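Local coordinates for hypothetical protein PH0435 (Pyrococcus horikoshii, PDB 2YV4), which forms the C-terminal domain of a Sua5 protein that probably helps make threonylcarbamoyl-AMP for modifying tRNA, at residues 60-63 with 64-68; 20-23 with 24-28. All blocks are in the same frame, centred on the assembly; numbering follows the deposited sequence.

Interaction 1 of 2, residues 60-63 with 64-68; sequences NLFK and ALRYM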
loop_
_atom_site.group_PDB
_atom_site.type_symbol
_atom_site.label_atom_id
_atom_site.label_comp_id
_atom_site.label_asym_id
_atom_site.label_seq_id
_atom_site.Cartn_x
_atom_site.Cartn_y
_atom_site.Cartn_z
ATOM N N ASN A 60 6.500 6.590 -8.618
ATOM C CA ASN A 60 6.943 5.337 -7.997
ATOM C C ASN A 60 5.950 4.176 -7.900
ATOM O O ASN A 60 6.359 3.017 -7.846
ATOM C CB ASN A 60 7.457 5.600 -6.573
ATOM C CG ASN A 60 8.458 6.734 -6.502
ATOM O OD1 ASN A 60 9.365 6.834 -7.328
ATOM N ND2 ASN A 60 8.308 7.588 -5.490
ATOM N N LEU A 61 4.656 4.476 -7.864
ATOM C CA LEU A 61 3.650 3.428 -7.691
ATOM C C LEU A 61 3.793 2.166 -8.539
ATOM O O LEU A 61 3.919 1.067 -7.994
ATOM C CB LEU A 61 2.242 4.009 -7.864
ATOM C CG LEU A 61 1.119 3.045 -7.472
ATOM C CD1 LEU A 61 1.341 2.554 -6.043
ATOM C CD2 LEU A 61 -0.223 3.747 -7.596
ATOM N N PHE A 62 3.769 2.308 -9.861
ATOM C CA PHE A 62 3.881 1.144 -10.736
ATOM C C PHE A 62 5.228 0.433 -10.602
ATOM O O PHE A 62 5.314 -0.791 -10.731
ATOM C CB PHE A 62 3.605 1.557 -12.187
ATOM C CG PHE A 62 2.135 1.645 -12.518
ATOM C CD1 PHE A 62 1.219 2.093 -11.568
ATOM C CD2 PHE A 62 1.667 1.283 -13.779
ATOM C CE1 PHE A 62 -0.142 2.179 -11.865
ATOM C CE2 PHE A 62 0.308 1.365 -14.089
ATOM C CZ PHE A 62 -0.599 1.816 -13.128
ATOM N N LYS A 63 6.281 1.195 -10.341
ATOM C CA LYS A 63 7.592 0.594 -10.151
ATOM C C LYS A 63 7.512 -0.243 -8.872
ATOM O O LYS A 63 8.065 -1.340 -8.792
ATOM C CB LYS A 63 8.660 1.683 -10.005
ATOM C CG LYS A 63 10.048 1.154 -9.681
ATOM C CD LYS A 63 11.097 2.254 -9.777
ATOM C CE LYS A 63 12.474 1.717 -9.426
ATOM N NZ LYS A 63 12.834 0.540 -10.266
ATOM N N ALA A 64 6.800 0.283 -7.878
ATOM C CA ALA A 64 6.633 -0.408 -6.598
ATOM C C ALA A 64 5.846 -1.700 -6.782
ATOM O O ALA A 64 6.217 -2.753 -6.253
ATOM C CB ALA A 64 5.919 0.501 -5.610
ATOM N N LEU A 65 4.752 -1.618 -7.528
ATOM C CA LEU A 65 3.918 -2.790 -7.776
ATOM C C LEU A 65 4.683 -3.875 -8.546
ATOM O O LEU A 65 4.487 -5.068 -8.312
ATOM C CB LEU A 65 2.656 -2.378 -8.538
ATOM C CG LEU A 65 1.664 -1.523 -7.735
ATOM C CD1 LEU A 65 0.640 -0.884 -8.658
ATOM C CD2 LEU A 65 0.989 -2.395 -6.685
ATOM N N ARG A 66 5.558 -3.472 -9.461
ATOM C CA ARG A 66 6.326 -4.463 -10.210
ATOM C C ARG A 66 7.269 -5.169 -9.243
ATOM O O ARG A 66 7.499 -6.374 -9.349
ATOM C CB ARG A 66 7.120 -3.805 -11.344
ATOM C CG ARG A 66 6.241 -3.176 -12.410
ATOM C CD ARG A 66 7.040 -2.760 -13.633
ATOM N NE ARG A 66 6.283 -1.835 -14.473
ATOM C CZ ARG A 66 6.256 -0.517 -14.293
ATOM N NH1 ARG A 66 6.951 0.031 -13.307
ATOM N NH2 ARG A 66 5.526 0.254 -15.092
ATOM N N TYR A 67 7.807 -4.406 -8.297
ATOM C CA TYR A 67 8.706 -4.962 -7.291
ATOM C C TYR A 67 7.952 -6.018 -6.487
ATOM O O TYR A 67 8.465 -7.111 -6.235
ATOM C CB TYR A 67 9.191 -3.864 -6.341
ATOM C CG TYR A 67 10.049 -4.384 -5.215
ATOM C CD1 TYR A 67 11.407 -4.639 -5.409
ATOM C CD2 TYR A 67 9.488 -4.693 -3.973
ATOM C CE1 TYR A 67 12.184 -5.195 -4.403
ATOM C CE2 TYR A 67 10.253 -5.250 -2.961
ATOM C CZ TYR A 67 11.600 -5.504 -3.181
ATOM O OH TYR A 67 12.355 -6.100 -2.194
HETATM N N MSE A 68 6.728 -5.682 -6.091
HETATM C CA MSE A 68 5.900 -6.592 -5.310
HETATM C C MSE A 68 5.601 -7.895 -6.042
HETATM O O MSE A 68 5.675 -8.976 -5.455
HETATM C CB MSE A 68 4.594 -5.908 -4.916
HETATM C CG MSE A 68 4.773 -4.771 -3.924
HETATM SE SE MSE A 68 5.644 -5.352 -2.290
HETATM C CE MSE A 68 6.312 -3.632 -1.671
#

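Interaction 2 of 2, residues 20-23 with 24-28; sequences ITEL and VKELK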
loop_
_atom_site.group_PDB
_atom_site.type_symbol
_atom_site.label_atom_id
_atom_site.label_comp_id
_atom_site.label_asym_id
_atom_site.label_seq_id
_atom_site.Cartn_x
_atom_site.Cartn_y
_atom_site.Cartn_z
ATOM N N ILE A 20 -2.982 -0.121 8.928
ATOM C CA ILE A 20 -2.052 -0.942 8.155
ATOM C C ILE A 20 -1.352 -1.962 9.056
ATOM O O ILE A 20 -1.253 -3.141 8.711
ATOM C CB ILE A 20 -0.986 -0.074 7.438
ATOM C CG1 ILE A 20 -1.666 0.772 6.358
ATOM C CG2 ILE A 20 0.085 -0.969 6.807
ATOM C CD1 ILE A 20 -0.739 1.702 5.617
ATOM N N THR A 21 -0.873 -1.508 10.211
ATOM C CA THR A 21 -0.199 -2.398 11.154
ATOM C C THR A 21 -1.106 -3.589 11.458
ATOM O O THR A 21 -0.662 -4.740 11.466
ATOM C CB THR A 21 0.113 -1.670 12.470
ATOM O OG1 THR A 21 0.883 -0.496 12.186
ATOM C CG2 THR A 21 0.900 -2.579 13.416
ATOM N N GLU A 22 -2.383 -3.291 11.690
ATOM C CA GLU A 22 -3.392 -4.297 11.997
ATOM C C GLU A 22 -3.580 -5.286 10.850
ATOM O O GLU A 22 -3.561 -6.498 11.062
ATOM C CB GLU A 22 -4.730 -3.612 12.306
ATOM C CG GLU A 22 -5.877 -4.563 12.625
ATOM C CD GLU A 22 -7.237 -3.873 12.589
ATOM O OE1 GLU A 22 -8.247 -4.514 12.951
ATOM O OE2 GLU A 22 -7.299 -2.691 12.193
ATOM N N LEU A 23 -3.763 -4.767 9.639
ATOM C CA LEU A 23 -3.962 -5.607 8.463
ATOM C C LEU A 23 -2.782 -6.535 8.169
ATOM O O LEU A 23 -2.977 -7.701 7.821
ATOM C CB LEU A 23 -4.251 -4.743 7.227
ATOM C CG LEU A 23 -5.652 -4.136 7.112
ATOM C CD1 LEU A 23 -5.708 -3.202 5.911
ATOM C CD2 LEU A 23 -6.690 -5.249 6.972
ATOM N N VAL A 24 -1.564 -6.015 8.285
ATOM C CA VAL A 24 -0.380 -6.822 8.040
ATOM C C VAL A 24 -0.396 -8.055 8.951
ATOM O O VAL A 24 -0.244 -9.186 8.484
ATOM C CB VAL A 24 0.904 -5.998 8.274
ATOM C CG1 VAL A 24 2.120 -6.917 8.362
ATOM C CG2 VAL A 24 1.087 -5.000 7.126
ATOM N N LYS A 25 -0.601 -7.840 10.245
ATOM C CA LYS A 25 -0.646 -8.952 11.186
ATOM C C LYS A 25 -1.738 -9.933 10.779
ATOM O O LYS A 25 -1.519 -11.142 10.767
ATOM C CB LYS A 25 -0.911 -8.444 12.605
ATOM C CG LYS A 25 0.256 -7.713 13.225
ATOM C CD LYS A 25 -0.156 -7.067 14.535
ATOM C CE LYS A 25 0.971 -6.245 15.131
ATOM N NZ LYS A 25 0.521 -5.541 16.361
ATOM N N GLU A 26 -2.913 -9.407 10.441
ATOM C CA GLU A 26 -4.029 -10.247 10.031
ATOM C C GLU A 26 -3.686 -11.083 8.805
ATOM O O GLU A 26 -3.927 -12.291 8.779
ATOM C CB GLU A 26 -5.258 -9.389 9.736
ATOM C CG GLU A 26 -6.040 -8.966 10.973
ATOM C CD GLU A 26 -7.068 -7.887 10.668
ATOM O OE1 GLU A 26 -7.580 -7.859 9.527
ATOM O OE2 GLU A 26 -7.370 -7.072 11.567
ATOM N N LEU A 27 -3.123 -10.442 7.789
ATOM C CA LEU A 27 -2.760 -11.151 6.574
ATOM C C LEU A 27 -1.691 -12.209 6.853
ATOM O O LEU A 27 -1.779 -13.332 6.358
ATOM C CB LEU A 27 -2.284 -10.151 5.515
ATOM C CG LEU A 27 -3.386 -9.171 5.088
ATOM C CD1 LEU A 27 -2.838 -8.125 4.130
ATOM C CD2 LEU A 27 -4.527 -9.950 4.440
ATOM N N LYS A 28 -0.689 -11.857 7.654
ATOM C CA LYS A 28 0.373 -12.806 7.978
ATOM C C LYS A 28 -0.194 -14.036 8.679
ATOM O O LYS A 28 0.118 -15.167 8.312
ATOM C CB LYS A 28 1.429 -12.164 8.879
ATOM C CG LYS A 28 2.465 -11.315 8.161
ATOM C CD LYS A 28 3.535 -10.887 9.146
ATOM C CE LYS A 28 4.643 -10.083 8.499
ATOM N NZ LYS A 28 5.647 -9.659 9.521
#

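Interaction 1 of 2, residues 60-63 with 64-68
Leu65 N donates to Leu61 O at 2.8 Å with an N-H...O angle of 158°. Ala64 N bonds Asn60 O in the same i to i+4 pattern, and Arg66 N and Tyr67 N continue the series to Phe62 O and Lys63 O. The helix is kinked at Phe62 and Lys63, whose backbone N atoms lack bonds to the turn before. Over this backbone, Leu61 CG meets Leu65 CD1 at 4.1 Å, the two side chains crossing at a slant. Leu65 CD1 also comes within 4.2 Å of Phe62 CD1, so one methyl bridges two side chains of the preceding turn. On the outer side the Arg66 chain runs extended from CG to NE and then turns at chi4 (86°), which sets one face of the guanidinium over Phe62 O. NH1 is 3.2 Å from Phe62 O, at an angle too poor for a hydrogen bond, while NH2 lies at the edge of the Phe62 ring and 3.7 Å from Phe62 CB. The same ring has a cation-pi partner in Arg93. Helix 54-70 is thus an amphipathic helix packed on the parallel sheet, with Ala64 and Leu65 resting on Ile37, and Tyr67 OH is hydrogen-bonded to Glu46 OE1. The chemistry is two-sided: aliphatic carbons face the sheet, whereas the outer face brings a positive charge close to a carbonyl already bonded to Arg66 N, an attraction that is probably electrostatic and only loosely directional.

Interaction 2 of 2, residues 20-23 with 24-28
Glu22 and Glu26 cross with their carboxylate planes at 90°, and Glu22 OE1 stands 3.0 Å from Glu26 OE2, a close pair of acceptors rather than a hydrogen bond. Glu26 OE2 also touches Glu22 CG at 3.1 Å. Glu22 gets there with CG anti to the backbone N (chi1 179°) and an extended chain, while Glu26 sends its CG from beside the backbone N. Such proximity of like charges would be expected to raise the proton affinity of one carboxylate, although the charge on Glu22 is probably offset in part by the salt bridge from OE2 to Lys19 NZ. Were Glu22 an alanine, Lys19 would probably lose this mate and Glu26 would be freer to turn. Thr21 and Lys25 run side by side, pointing the same way, with Thr21 CG2 4.0 Å from Lys25 CE; Thr21 OG1 is hydrogen-bonded to Lys17 O. Leu23 passes obliquely across Glu26, its CD2 lying 3.8 Å from Glu26 OE1. On the buried side Ile20 CG2 meets Val24 CG2 at 4.2 Å. Beneath these side chains run regular i to i+4 backbone bonds, the shortest from Leu27 N to Leu23 O at 2.7 Å and a weak one from Lys25 N to Thr21 O. Ile20, Leu23, Val24 and Leu27 rest on strands 5-11, 34-38 and 75-81, a stripe typical of an amphipathic helix packed on a parallel sheet, here the connecting helix of a beta-alpha-beta crossover between strands 5-11 and 34-38, which flank strand 75-81.

Both contacts are short lengths of helix, each about two and a half turns, lying on opposite sides of the chain's centre, their own centres about 20 Å apart and their nearest atoms about 10 Å apart. They share the sheet between them: Ile37 and Val76 meet the helix of interaction 1, whereas Val36 and Ile77, their immediate neighbours in the strands, meet that of interaction 2 on the other face. Each is partly buried. Aliphatic residues form the buried side in both, but the outer sides differ. Residues 60-68 present an arginine and an aromatic ring, with Lys63 and Arg66 exposed; residues 20-28 present two carboxylates brought together, one of them salt-bridged to Lys19.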